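Local coordinates for CheQ (Campylobacter jejuni subsp. jejuni, PDB 6A51), which probably acts as a regulator that, together with CheP, controls transcription of the core chemotaxis operon cheVAW, at residues N21-R35 with I119-Y131. Residues are numbered along the deposited sequence; the frame is centred on the assembly and turned at random.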
loop_
_atom_site.group_PDB
_atom_site.type_symbol
_atom_site.label_atom_id
_atom_site.label_comp_id
_atom_site.label_asym_id
_atom_site.label_seq_id
_atom_site.Cartn_x
_atom_site.Cartn_y
_atom_site.Cartn_z
ATOM N N ASN A 21 7.360 -0.670 0.932
ATOM C CA ASN A 21 7.207 0.308 2.001
ATOM C C ASN A 21 7.218 1.732 1.482
ATOM O O ASN A 21 7.519 2.662 2.241
ATOM C CB ASN A 21 8.290 0.141 3.074
ATOM C CG ASN A 21 9.674 0.573 2.609
ATOM O OD1 ASN A 21 10.032 0.429 1.436
ATOM N ND2 ASN A 21 10.468 1.100 3.537
ATOM N N GLU A 22 6.915 1.930 0.210
ATOM C CA GLU A 22 6.943 3.261 -0.374
ATOM C C GLU A 22 5.515 3.696 -0.659
ATOM O O GLU A 22 4.767 2.992 -1.354
ATOM C CB GLU A 22 7.779 3.293 -1.647
ATOM C CG GLU A 22 7.421 4.452 -2.546
ATOM C CD GLU A 22 8.461 4.731 -3.619
ATOM O OE1 GLU A 22 8.308 5.732 -4.374
ATOM O OE2 GLU A 22 9.460 3.964 -3.697
ATOM N N PHE A 23 5.145 4.849 -0.123
ATOM C CA PHE A 23 3.768 5.294 -0.203
ATOM C C PHE A 23 3.454 5.776 -1.612
ATOM O O PHE A 23 4.341 6.186 -2.364
ATOM C CB PHE A 23 3.514 6.401 0.821
ATOM C CG PHE A 23 4.164 6.145 2.150
ATOM C CD1 PHE A 23 4.256 4.854 2.659
ATOM C CD2 PHE A 23 4.697 7.186 2.883
ATOM C CE1 PHE A 23 4.870 4.608 3.867
ATOM C CE2 PHE A 23 5.309 6.949 4.095
ATOM C CZ PHE A 23 5.396 5.656 4.585
ATOM N N LEU A 24 2.171 5.700 -1.972
ATOM C CA LEU A 24 1.706 6.045 -3.306
ATOM C C LEU A 24 1.338 7.524 -3.452
ATOM O O LEU A 24 0.502 7.863 -4.299
ATOM C CB LEU A 24 0.517 5.160 -3.660
ATOM C CG LEU A 24 0.833 3.688 -3.821
ATOM C CD1 LEU A 24 -0.456 2.878 -3.655
ATOM C CD2 LEU A 24 1.471 3.449 -5.208
ATOM N N ASP A 25 1.936 8.403 -2.645
ATOM C CA ASP A 25 1.689 9.844 -2.675
ATOM C C ASP A 25 1.607 10.402 -4.096
ATOM O O ASP A 25 0.609 11.010 -4.500
ATOM C CB ASP A 25 2.813 10.562 -1.918
ATOM C CG ASP A 25 2.650 10.517 -0.401
ATOM O OD1 ASP A 25 2.213 9.487 0.157
ATOM O OD2 ASP A 25 2.999 11.529 0.237
ATOM N N HIS A 26 2.670 10.193 -4.859
ATOM C CA HIS A 26 2.857 10.771 -6.176
ATOM C C HIS A 26 2.158 9.993 -7.302
ATOM O O HIS A 26 2.479 10.240 -8.464
ATOM C CB HIS A 26 4.357 10.862 -6.466
ATOM C CG HIS A 26 5.111 11.664 -5.454
ATOM N ND1 HIS A 26 4.624 12.845 -4.935
ATOM C CD2 HIS A 26 6.312 11.456 -4.866
ATOM C CE1 HIS A 26 5.492 13.329 -4.066
ATOM N NE2 HIS A 26 6.524 12.505 -4.005
ATOM N N TYR A 27 1.229 9.084 -7.013
ATOM C CA TYR A 27 0.665 8.213 -8.033
ATOM C C TYR A 27 -0.851 8.195 -7.949
ATOM O O TYR A 27 -1.443 8.416 -6.889
ATOM C CB TYR A 27 1.164 6.762 -7.900
ATOM C CG TYR A 27 2.620 6.548 -8.237
ATOM C CD1 TYR A 27 3.602 6.647 -7.263
ATOM C CD2 TYR A 27 3.013 6.223 -9.526
ATOM C CE1 TYR A 27 4.940 6.429 -7.563
ATOM C CE2 TYR A 27 4.349 6.012 -9.838
ATOM C CZ TYR A 27 5.309 6.108 -8.854
ATOM O OH TYR A 27 6.642 5.900 -9.175
ATOM N N ILE A 28 -1.479 7.882 -9.082
ATOM C CA ILE A 28 -2.901 7.573 -9.122
ATOM C C ILE A 28 -3.075 6.188 -9.731
ATOM O O ILE A 28 -2.220 5.680 -10.461
ATOM C CB ILE A 28 -3.718 8.607 -9.919
ATOM C CG1 ILE A 28 -3.279 8.589 -11.381
ATOM C CG2 ILE A 28 -3.560 10.001 -9.322
ATOM C CD1 ILE A 28 -3.802 9.733 -12.171
ATOM N N LEU A 29 -4.202 5.576 -9.411
ATOM C CA LEU A 29 -4.497 4.244 -9.897
ATOM C C LEU A 29 -5.021 4.330 -11.332
ATOM O O LEU A 29 -5.941 5.100 -11.620
ATOM C CB LEU A 29 -5.513 3.599 -8.966
ATOM C CG LEU A 29 -5.943 2.166 -9.193
ATOM C CD1 LEU A 29 -4.870 1.219 -8.727
ATOM C CD2 LEU A 29 -7.228 1.932 -8.424
ATOM N N ASN A 30 -4.421 3.560 -12.242
ATOM C CA ASN A 30 -4.830 3.643 -13.641
ATOM C C ASN A 30 -6.269 3.181 -13.820
ATOM O O ASN A 30 -7.020 3.767 -14.607
ATOM C CB ASN A 30 -3.890 2.817 -14.523
ATOM C CG ASN A 30 -4.334 2.791 -15.991
ATOM O OD1 ASN A 30 -4.421 3.833 -16.652
ATOM N ND2 ASN A 30 -4.611 1.597 -16.503
ATOM N N ALA A 31 -6.667 2.138 -13.083
ATOM C CA ALA A 31 -8.028 1.613 -13.155
ATOM C C ALA A 31 -9.068 2.699 -12.922
ATOM O O ALA A 31 -10.148 2.675 -13.523
ATOM C CB ALA A 31 -8.212 0.489 -12.133
ATOM N N GLU A 32 -8.761 3.658 -12.056
ATOM C CA GLU A 32 -9.692 4.742 -11.773
ATOM C C GLU A 32 -9.504 5.913 -12.729
ATOM O O GLU A 32 -10.490 6.488 -13.200
ATOM C CB GLU A 32 -9.536 5.199 -10.312
ATOM C CG GLU A 32 -10.278 6.486 -9.974
ATOM C CD GLU A 32 -10.018 7.000 -8.559
ATOM O OE1 GLU A 32 -10.929 6.857 -7.712
ATOM O OE2 GLU A 32 -8.925 7.562 -8.300
ATOM N N PHE A 33 -8.253 6.258 -13.045
ATOM C CA PHE A 33 -7.984 7.433 -13.872
ATOM C C PHE A 33 -8.545 7.288 -15.277
ATOM O O PHE A 33 -9.049 8.257 -15.848
ATOM C CB PHE A 33 -6.484 7.696 -13.956
ATOM C CG PHE A 33 -6.093 8.609 -15.083
ATOM C CD1 PHE A 33 -6.130 9.993 -14.915
ATOM C CD2 PHE A 33 -5.678 8.093 -16.315
ATOM C CE1 PHE A 33 -5.765 10.859 -15.953
ATOM C CE2 PHE A 33 -5.308 8.948 -17.361
ATOM C CZ PHE A 33 -5.352 10.336 -17.181
ATOM N N HIS A 34 -8.429 6.106 -15.878
ATOM C CA HIS A 34 -8.871 6.001 -17.264
ATOM C C HIS A 34 -10.385 6.058 -17.393
ATOM O O HIS A 34 -10.888 6.379 -18.471
ATOM C CB HIS A 34 -8.328 4.730 -17.912
ATOM C CG HIS A 34 -9.193 3.525 -17.730
ATOM N ND1 HIS A 34 -9.196 2.777 -16.573
ATOM C CD2 HIS A 34 -10.042 2.902 -18.580
ATOM C CE1 HIS A 34 -10.021 1.754 -16.712
ATOM N NE2 HIS A 34 -10.546 1.806 -17.923
ATOM N N ARG A 35 -11.100 5.745 -16.326
ATOM C CA ARG A 35 -12.548 5.881 -16.302
ATOM C C ARG A 35 -12.964 7.378 -16.253
ATOM O O ARG A 35 -13.848 7.788 -16.941
ATOM C CB ARG A 35 -13.206 4.979 -15.244
ATOM C CG ARG A 35 -12.891 3.479 -15.379
ATOM C CD ARG A 35 -13.777 2.541 -14.534
ATOM N NE ARG A 35 -13.176 1.333 -13.902
ATOM C CZ ARG A 35 -13.459 0.056 -14.222
ATOM N NH1 ARG A 35 -14.295 -0.222 -15.208
ATOM N NH2 ARG A 35 -12.904 -0.976 -13.573
ATOM N N ILE A 119 -10.456 1.354 -3.841
ATOM C CA ILE A 119 -10.700 2.109 -5.060
ATOM C C ILE A 119 -10.842 1.092 -6.175
ATOM O O ILE A 119 -9.959 0.240 -6.353
ATOM C CB ILE A 119 -9.580 3.104 -5.367
ATOM C CG1 ILE A 119 -9.322 3.965 -4.137
ATOM C CG2 ILE A 119 -9.954 3.971 -6.560
ATOM C CD1 ILE A 119 -8.079 4.797 -4.252
ATOM N N CYS A 120 -11.979 1.134 -6.872
ATOM C CA CYS A 120 -12.272 0.203 -7.959
ATOM C C CYS A 120 -12.042 -1.239 -7.513
ATOM O O CYS A 120 -11.545 -2.076 -8.266
ATOM C CB CYS A 120 -11.447 0.536 -9.215
ATOM S SG CYS A 120 -11.698 2.257 -9.874
ATOM N N GLY A 121 -12.400 -1.539 -6.273
ATOM C CA GLY A 121 -12.177 -2.888 -5.781
ATOM C C GLY A 121 -10.740 -3.244 -5.461
ATOM O O GLY A 121 -10.464 -4.405 -5.146
ATOM N N ILE A 122 -9.809 -2.298 -5.530
ATOM C CA ILE A 122 -8.449 -2.530 -5.053
ATOM C C ILE A 122 -8.357 -2.057 -3.603
ATOM O O ILE A 122 -8.723 -0.915 -3.293
ATOM C CB ILE A 122 -7.428 -1.801 -5.944
ATOM C CG1 ILE A 122 -7.691 -2.101 -7.422
ATOM C CG2 ILE A 122 -6.028 -2.228 -5.592
ATOM C CD1 ILE A 122 -7.633 -3.576 -7.743
ATOM N N LYS A 123 -7.863 -2.924 -2.712
ATOM C CA LYS A 123 -7.736 -2.601 -1.288
ATOM C C LYS A 123 -6.367 -1.988 -0.991
ATOM O O LYS A 123 -5.337 -2.545 -1.381
ATOM C CB LYS A 123 -7.941 -3.853 -0.427
ATOM C CG LYS A 123 -8.362 -3.568 1.029
ATOM C CD LYS A 123 -8.274 -4.824 1.916
ATOM C CE LYS A 123 -9.162 -5.959 1.416
ATOM N NZ LYS A 123 -8.656 -7.319 1.817
ATOM N N PHE A 124 -6.358 -0.849 -0.289
ATOM C CA PHE A 124 -5.133 -0.185 0.143
ATOM C C PHE A 124 -5.057 -0.117 1.668
ATOM O O PHE A 124 -6.071 -0.125 2.365
ATOM C CB PHE A 124 -5.025 1.235 -0.419
ATOM C CG PHE A 124 -5.022 1.302 -1.909
ATOM C CD1 PHE A 124 -6.205 1.150 -2.625
ATOM C CD2 PHE A 124 -3.842 1.535 -2.601
ATOM C CE1 PHE A 124 -6.212 1.215 -4.002
ATOM C CE2 PHE A 124 -3.838 1.613 -3.978
ATOM C CZ PHE A 124 -5.027 1.447 -4.682
ATOM N N VAL A 125 -3.829 -0.036 2.177
ATOM C CA VAL A 125 -3.547 0.115 3.601
ATOM C C VAL A 125 -2.724 1.381 3.778
ATOM O O VAL A 125 -1.847 1.674 2.957
ATOM C CB VAL A 125 -2.777 -1.093 4.179
ATOM C CG1 VAL A 125 -2.360 -0.808 5.598
ATOM C CG2 VAL A 125 -3.601 -2.343 4.137
ATOM N N ASN A 126 -2.991 2.134 4.843
ATOM C CA ASN A 126 -2.225 3.351 5.090
ATOM C C ASN A 126 -0.996 2.963 5.895
ATOM O O ASN A 126 -1.026 2.900 7.127
ATOM C CB ASN A 126 -3.043 4.404 5.814
ATOM C CG ASN A 126 -2.339 5.751 5.823
ATOM O OD1 ASN A 126 -1.134 5.830 6.075
ATOM N ND2 ASN A 126 -3.069 6.805 5.507
ATOM N N LEU A 127 0.104 2.712 5.177
ATOM C CA LEU A 127 1.332 2.273 5.829
ATOM C C LEU A 127 1.935 3.401 6.649
ATOM O O LEU A 127 2.505 3.165 7.721
ATOM C CB LEU A 127 2.333 1.784 4.785
ATOM C CG LEU A 127 3.649 1.185 5.272
ATOM C CD1 LEU A 127 3.333 0.136 6.283
ATOM C CD2 LEU A 127 4.377 0.555 4.111
ATOM N N LYS A 128 1.808 4.634 6.155
ATOM C CA LYS A 128 2.386 5.783 6.840
ATOM C C LYS A 128 1.821 5.921 8.244
ATOM O O LYS A 128 2.573 6.129 9.201
ATOM C CB LYS A 128 2.137 7.055 6.033
ATOM C CG LYS A 128 2.879 8.276 6.553
ATOM C CD LYS A 128 2.412 9.547 5.856
ATOM C CE LYS A 128 3.366 10.706 6.094
ATOM N NZ LYS A 128 3.223 11.268 7.471
ATOM N N LYS A 129 0.496 5.790 8.394
ATOM C CA LYS A 129 -0.089 5.919 9.725
ATOM C C LYS A 129 0.324 4.762 10.619
ATOM O O LYS A 129 0.512 4.946 11.829
ATOM C CB LYS A 129 -1.613 6.014 9.653
ATOM C CG LYS A 129 -2.075 7.315 9.042
ATOM C CD LYS A 129 -3.586 7.476 9.071
ATOM C CE LYS A 129 -3.962 8.793 8.392
ATOM N NZ LYS A 129 -5.392 9.174 8.550
ATOM N N PHE A 130 0.496 3.577 10.049
ATOM C CA PHE A 130 0.916 2.448 10.868
ATOM C C PHE A 130 2.325 2.673 11.417
ATOM O O PHE A 130 2.583 2.467 12.609
ATOM C CB PHE A 130 0.833 1.179 10.042
ATOM C CG PHE A 130 0.995 -0.065 10.829
ATOM C CD1 PHE A 130 0.210 -0.302 11.944
ATOM C CD2 PHE A 130 1.915 -1.028 10.436
ATOM C CE1 PHE A 130 0.343 -1.493 12.664
ATOM C CE2 PHE A 130 2.063 -2.207 11.156
ATOM C CZ PHE A 130 1.275 -2.441 12.273
ATOM N N TYR A 131 3.245 3.131 10.563
ATOM C CA TYR A 131 4.572 3.538 11.023
ATOM C C TYR A 131 4.479 4.552 12.159
ATOM O O TYR A 131 5.185 4.440 13.169
ATOM C CB TYR A 131 5.376 4.134 9.866
ATOM C CG TYR A 131 6.162 3.160 8.999
ATOM C CD1 TYR A 131 7.196 2.399 9.529
ATOM C CD2 TYR A 131 5.920 3.061 7.632
ATOM C CE1 TYR A 131 7.934 1.535 8.735
ATOM C CE2 TYR A 131 6.660 2.201 6.828
ATOM C CZ TYR A 131 7.661 1.445 7.390
ATOM O OH TYR A 131 8.397 0.591 6.607
#
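Phe23 lies against the first turn of helix 127-134 like a flat plate, its broad face and apolar edge both used: Lys128 CB stands over one face, 3.9 Å from the ring centroid and 20° off its normal, a CH-pi contact. Leu127 CG and Tyr131 CD2 meet the ring edge, and Tyr138 adds an edge-to-face contact. Lysine suits this partly exposed place because its aliphatic stem can cover a ring while NZ reaches away to the Tyr138 hydroxyl. Leu127 rests CD2 on the Asn21 backbone, 3.5 Å from CA, and Tyr131 OH lies near Asn21 CB.

Farther along, two leucine methyls abut adjoining edge atoms of the Phe124 ring: Leu24 CD1 comes to CE2 at 3.6 Å and Leu29 CD1 to CZ. The chi1 of -176° swings the Leu29 branch across, and CD2 fills the hollow between Ile119 and Ile122; a forked tip serves both neighbours. Beyond it the type I' turn leans on helix 30-37, Cys120 SG 3.7 Å from Glu32 CB; Gly121 suits its left-handed angles, where a CB would jam against the preceding carbonyl O. Ile119 CG2 nestles against the Glu32 carboxylate.

The segment leading into edge strand 27-29, with Leu29 and the start of helix 30-37, thus packs on the 116-119/122-126 hairpin and the start of helix 127-134. Apolar contact joins them, while Glu32, Lys128 and Tyr131 hydrogen-bond to Ser80, Tyr138 and Gln140.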